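Local coordinates for protein globin II, extracellular (Lumbricus terrestris, PDB 1X9F) that probably carries oxygen as a haem-bearing globin subunit of the giant extracellular haemoglobin (erythrocruorin) of the earthworm, at residues Lys13-Gly21 against Gln120-Trp130. Numbering follows the deposited sequence.
Sequences KSEWGRAYG and QLGRCYDREAW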
loop_
_atom_site.group_PDB
_atom_site.type_symbol
_atom_site.label_atom_id
_atom_site.label_comp_id
_atom_site.label_asym_id
_atom_site.label_seq_id
_atom_site.Cartn_x
_atom_site.Cartn_y
_atom_site.Cartn_z
ATOM N N LYS B 13 -2.460 1.164 38.989
ATOM C CA LYS B 13 -2.571 0.069 38.012
ATOM C C LYS B 13 -1.883 0.430 36.694
ATOM O O LYS B 13 -1.089 -0.356 36.171
ATOM C CB LYS B 13 -4.032 -0.336 37.771
ATOM C CG LYS B 13 -4.616 -1.164 38.924
ATOM C CD LYS B 13 -6.071 -1.582 38.632
ATOM C CE LYS B 13 -6.133 -2.585 37.463
ATOM N NZ LYS B 13 -7.547 -3.038 37.246
ATOM N N SER B 14 -2.163 1.623 36.177
ATOM C CA SER B 14 -1.578 2.066 34.908
ATOM C C SER B 14 -0.076 2.280 34.979
ATOM O O SER B 14 0.665 1.824 34.102
ATOM C CB SER B 14 -2.242 3.352 34.421
ATOM O OG SER B 14 -3.513 3.072 33.867
ATOM N N GLU B 15 0.367 2.991 36.013
ATOM C CA GLU B 15 1.777 3.287 36.163
ATOM C C GLU B 15 2.579 2.019 36.412
ATOM O O GLU B 15 3.726 1.916 35.973
ATOM C CB GLU B 15 1.981 4.357 37.233
ATOM C CG GLU B 15 1.308 5.656 36.808
ATOM C CD GLU B 15 1.454 6.787 37.798
ATOM O OE1 GLU B 15 1.112 7.930 37.421
ATOM O OE2 GLU B 15 1.900 6.546 38.942
ATOM N N TRP B 16 1.967 1.038 37.076
ATOM C CA TRP B 16 2.604 -0.265 37.261
ATOM C C TRP B 16 2.805 -0.950 35.914
ATOM O O TRP B 16 3.909 -1.397 35.598
ATOM C CB TRP B 16 1.795 -1.156 38.212
ATOM C CG TRP B 16 2.264 -2.581 38.241
ATOM C CD1 TRP B 16 1.655 -3.655 37.653
ATOM C CD2 TRP B 16 3.454 -3.087 38.864
ATOM N NE1 TRP B 16 2.386 -4.798 37.876
ATOM C CE2 TRP B 16 3.495 -4.480 38.618
ATOM C CE3 TRP B 16 4.492 -2.507 39.614
ATOM C CZ2 TRP B 16 4.520 -5.298 39.096
ATOM C CZ3 TRP B 16 5.513 -3.324 40.091
ATOM C CH2 TRP B 16 5.518 -4.704 39.829
ATOM N N GLY B 17 1.730 -1.017 35.130
ATOM C CA GLY B 17 1.779 -1.559 33.776
ATOM C C GLY B 17 2.933 -0.994 32.971
ATOM O O GLY B 17 3.728 -1.750 32.409
ATOM N N ARG B 18 3.038 0.331 32.932
ATOM C CA ARG B 18 4.119 0.989 32.204
ATOM C C ARG B 18 5.527 0.724 32.754
ATOM O O ARG B 18 6.481 0.676 31.980
ATOM C CB ARG B 18 3.862 2.490 32.115
ATOM C CG ARG B 18 3.413 2.950 30.742
ATOM C CD ARG B 18 2.108 3.723 30.757
ATOM N NE ARG B 18 2.108 4.786 31.758
ATOM C CZ ARG B 18 1.021 5.417 32.190
ATOM N NH1 ARG B 18 -0.181 5.102 31.715
ATOM N NH2 ARG B 18 1.135 6.370 33.104
ATOM N N ALA B 19 5.661 0.550 34.069
ATOM C CA ALA B 19 6.982 0.383 34.694
ATOM C C ALA B 19 7.430 -1.071 34.734
ATOM O O ALA B 19 8.628 -1.368 34.692
ATOM C CB ALA B 19 6.972 0.961 36.102
ATOM N N TYR B 20 6.454 -1.970 34.825
ATOM C CA TYR B 20 6.710 -3.397 34.971
ATOM C C TYR B 20 7.455 -3.988 33.778
ATOM O O TYR B 20 8.385 -4.774 33.962
ATOM C CB TYR B 20 5.389 -4.134 35.208
ATOM C CG TYR B 20 5.497 -5.565 35.686
ATOM C CD1 TYR B 20 4.473 -6.475 35.417
ATOM C CD2 TYR B 20 6.598 -6.010 36.418
ATOM C CE1 TYR B 20 4.546 -7.793 35.858
ATOM C CE2 TYR B 20 6.679 -7.326 36.862
ATOM C CZ TYR B 20 5.650 -8.206 36.577
ATOM O OH TYR B 20 5.730 -9.500 37.015
ATOM N N GLY B 21 7.055 -3.614 32.564
ATOM C CA GLY B 21 7.725 -4.110 31.353
ATOM C C GLY B 21 7.705 -5.624 31.227
ATOM O O GLY B 21 6.870 -6.301 31.837
ATOM N N GLN B 120 11.899 4.696 36.465
ATOM C CA GLN B 120 11.273 4.099 35.280
ATOM C C GLN B 120 10.357 5.031 34.487
ATOM O O GLN B 120 10.365 5.018 33.256
ATOM C CB GLN B 120 10.447 2.890 35.708
ATOM C CG GLN B 120 11.261 1.661 36.011
ATOM C CD GLN B 120 11.783 1.014 34.758
ATOM O OE1 GLN B 120 11.072 0.937 33.755
ATOM N NE2 GLN B 120 13.021 0.544 34.800
ATOM N N LEU B 121 9.556 5.820 35.194
ATOM C CA LEU B 121 8.560 6.664 34.542
ATOM C C LEU B 121 8.932 8.138 34.541
ATOM O O LEU B 121 8.205 8.946 33.961
ATOM C CB LEU B 121 7.186 6.475 35.193
ATOM C CG LEU B 121 6.723 5.029 35.405
ATOM C CD1 LEU B 121 5.526 5.002 36.344
ATOM C CD2 LEU B 121 6.386 4.326 34.085
ATOM N N GLY B 122 10.053 8.488 35.169
ATOM C CA GLY B 122 10.479 9.885 35.256
ATOM C C GLY B 122 9.463 10.730 36.001
ATOM O O GLY B 122 9.151 10.454 37.163
ATOM N N ARG B 123 8.931 11.749 35.328
ATOM C CA ARG B 123 7.930 12.634 35.930
ATOM C C ARG B 123 6.580 11.965 36.154
ATOM O O ARG B 123 5.902 12.244 37.146
ATOM C CB ARG B 123 7.716 13.882 35.068
ATOM C CG ARG B 123 8.924 14.793 34.987
ATOM C CD ARG B 123 8.605 16.206 34.543
ATOM N NE ARG B 123 9.732 17.103 34.790
ATOM C CZ ARG B 123 9.664 18.430 34.767
ATOM N NH1 ARG B 123 8.513 19.041 34.508
ATOM N NH2 ARG B 123 10.751 19.152 35.007
ATOM N N CYS B 124 6.196 11.084 35.236
ATOM C CA CYS B 124 4.812 10.628 35.153
ATOM C C CYS B 124 4.466 9.566 36.154
ATOM O O CYS B 124 4.153 8.431 35.790
ATOM C CB CYS B 124 4.522 10.134 33.742
ATOM S SG CYS B 124 4.994 11.387 32.549
ATOM N N TYR B 125 4.516 9.930 37.425
ATOM C CA TYR B 125 4.051 9.025 38.447
ATOM C C TYR B 125 3.608 9.824 39.659
ATOM O O TYR B 125 4.024 10.969 39.844
ATOM C CB TYR B 125 5.117 7.960 38.758
ATOM C CG TYR B 125 5.835 8.114 40.069
ATOM C CD1 TYR B 125 6.570 9.259 40.361
ATOM C CD2 TYR B 125 5.796 7.095 41.008
ATOM C CE1 TYR B 125 7.221 9.396 41.563
ATOM C CE2 TYR B 125 6.448 7.216 42.209
ATOM C CZ TYR B 125 7.158 8.370 42.482
ATOM O OH TYR B 125 7.816 8.491 43.678
ATOM N N ASP B 126 2.739 9.225 40.464
ATOM C CA ASP B 126 2.224 9.874 41.654
ATOM C C ASP B 126 2.651 9.101 42.896
ATOM O O ASP B 126 2.078 8.058 43.235
ATOM C CB ASP B 126 0.706 9.980 41.562
ATOM C CG ASP B 126 0.087 10.688 42.751
ATOM O OD1 ASP B 126 0.653 10.656 43.866
ATOM O OD2 ASP B 126 -0.995 11.301 42.662
ATOM N N ARG B 127 3.658 9.648 43.567
ATOM C CA ARG B 127 4.282 9.048 44.735
ATOM C C ARG B 127 3.290 8.817 45.871
ATOM O O ARG B 127 3.321 7.773 46.530
ATOM C CB ARG B 127 5.412 9.959 45.205
ATOM C CG ARG B 127 6.167 9.439 46.386
ATOM C CD ARG B 127 7.413 10.218 46.725
ATOM N NE ARG B 127 8.300 9.368 47.509
ATOM C CZ ARG B 127 8.164 9.126 48.809
ATOM N NH1 ARG B 127 7.183 9.687 49.511
ATOM N NH2 ARG B 127 9.026 8.321 49.418
ATOM N N GLU B 128 2.417 9.793 46.093
ATOM C CA GLU B 128 1.433 9.693 47.159
ATOM C C GLU B 128 0.431 8.575 46.910
ATOM O O GLU B 128 0.020 7.894 47.851
ATOM C CB GLU B 128 0.709 11.023 47.364
ATOM C CG GLU B 128 1.482 12.024 48.207
ATOM C CD GLU B 128 0.638 13.216 48.614
ATOM O OE1 GLU B 128 0.126 13.925 47.719
ATOM O OE2 GLU B 128 0.496 13.453 49.832
ATOM N N ALA B 129 0.038 8.396 45.649
ATOM C CA ALA B 129 -0.891 7.336 45.265
ATOM C C ALA B 129 -0.224 5.965 45.373
ATOM O O ALA B 129 -0.841 5.009 45.861
ATOM C CB ALA B 129 -1.418 7.574 43.852
ATOM N N TRP B 130 1.031 5.867 44.937
ATOM C CA TRP B 130 1.795 4.629 45.082
ATOM C C TRP B 130 2.023 4.277 46.545
ATOM O O TRP B 130 1.756 3.150 46.963
ATOM C CB TRP B 130 3.134 4.716 44.353
ATOM C CG TRP B 130 3.050 4.378 42.909
ATOM C CD1 TRP B 130 2.697 5.218 41.892
ATOM C CD2 TRP B 130 3.323 3.109 42.305
ATOM N NE1 TRP B 130 2.735 4.551 40.691
ATOM C CE2 TRP B 130 3.119 3.255 40.913
ATOM C CE3 TRP B 130 3.727 1.859 42.797
ATOM C CZ2 TRP B 130 3.303 2.201 40.008
ATOM C CZ3 TRP B 130 3.911 0.815 41.899
ATOM C CH2 TRP B 130 3.697 0.994 40.519
HETATM O O HOH W 1 3.784 7.033 33.622
#
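Trp-130 meets Glu-15 and Trp-16 with the edge of its indole. The carboxylate of Glu-15 lies at that edge, its plane only 14° from the ring, and OE2 accepts from Trp-130 NE1 at 2.8 Å. Farther along the same rim, CH2 of Trp-130 reaches CB of Trp-16 at 3.7 Å and touches CE3 at the edge of the second indole; the side chains cross at about a right angle, their ring planes inclined at roughly 50°. Tryptophan suits this site, offering Glu-15 a donor and Trp-16 an apolar edge, CZ2 and CH2. One face of the Trp-16 ring carries CB of Tyr-20. With CG anti to the backbone N (chi1 169°), this indole swings over to helix 59-77, packing on Leu-72 and Ile-76 while NE1 bonds to Asp-73.

Glu-15 suits its place because its extended chain carries a carboxylate from helix 6-20 to the loop joining helices 103-121 and 127-142. OE2 holds Trp-130 NE1 on its anti lone pair and Asp-126 N on its syn lone pair, the latter at 3.2 Å. OE1 bonds to a polar side chain of a neighbouring subunit. Asp-126 in turn is the N-cap of helix 127-142, its OD1 accepting from Ala-129 N at 2.9 Å.

At the other end, Leu-121 CD1 lies 3.7 Å from Glu-15 CB, and CD2 packs on Arg-18 CB and Ala-19 CB. A small residue at Ala-19 suits this close approach. A water links Arg-18 NH2 to Cys-124 O, while Arg-18 NH1 forms a salt bridge with an acidic side chain of a neighbouring subunit, and Cys-124 SG is joined to that same subunit by a disulfide.

Thus the first and last helices are joined through a buried carboxylate, whose negative charge is probably stabilised by the two N-H donors on OE2.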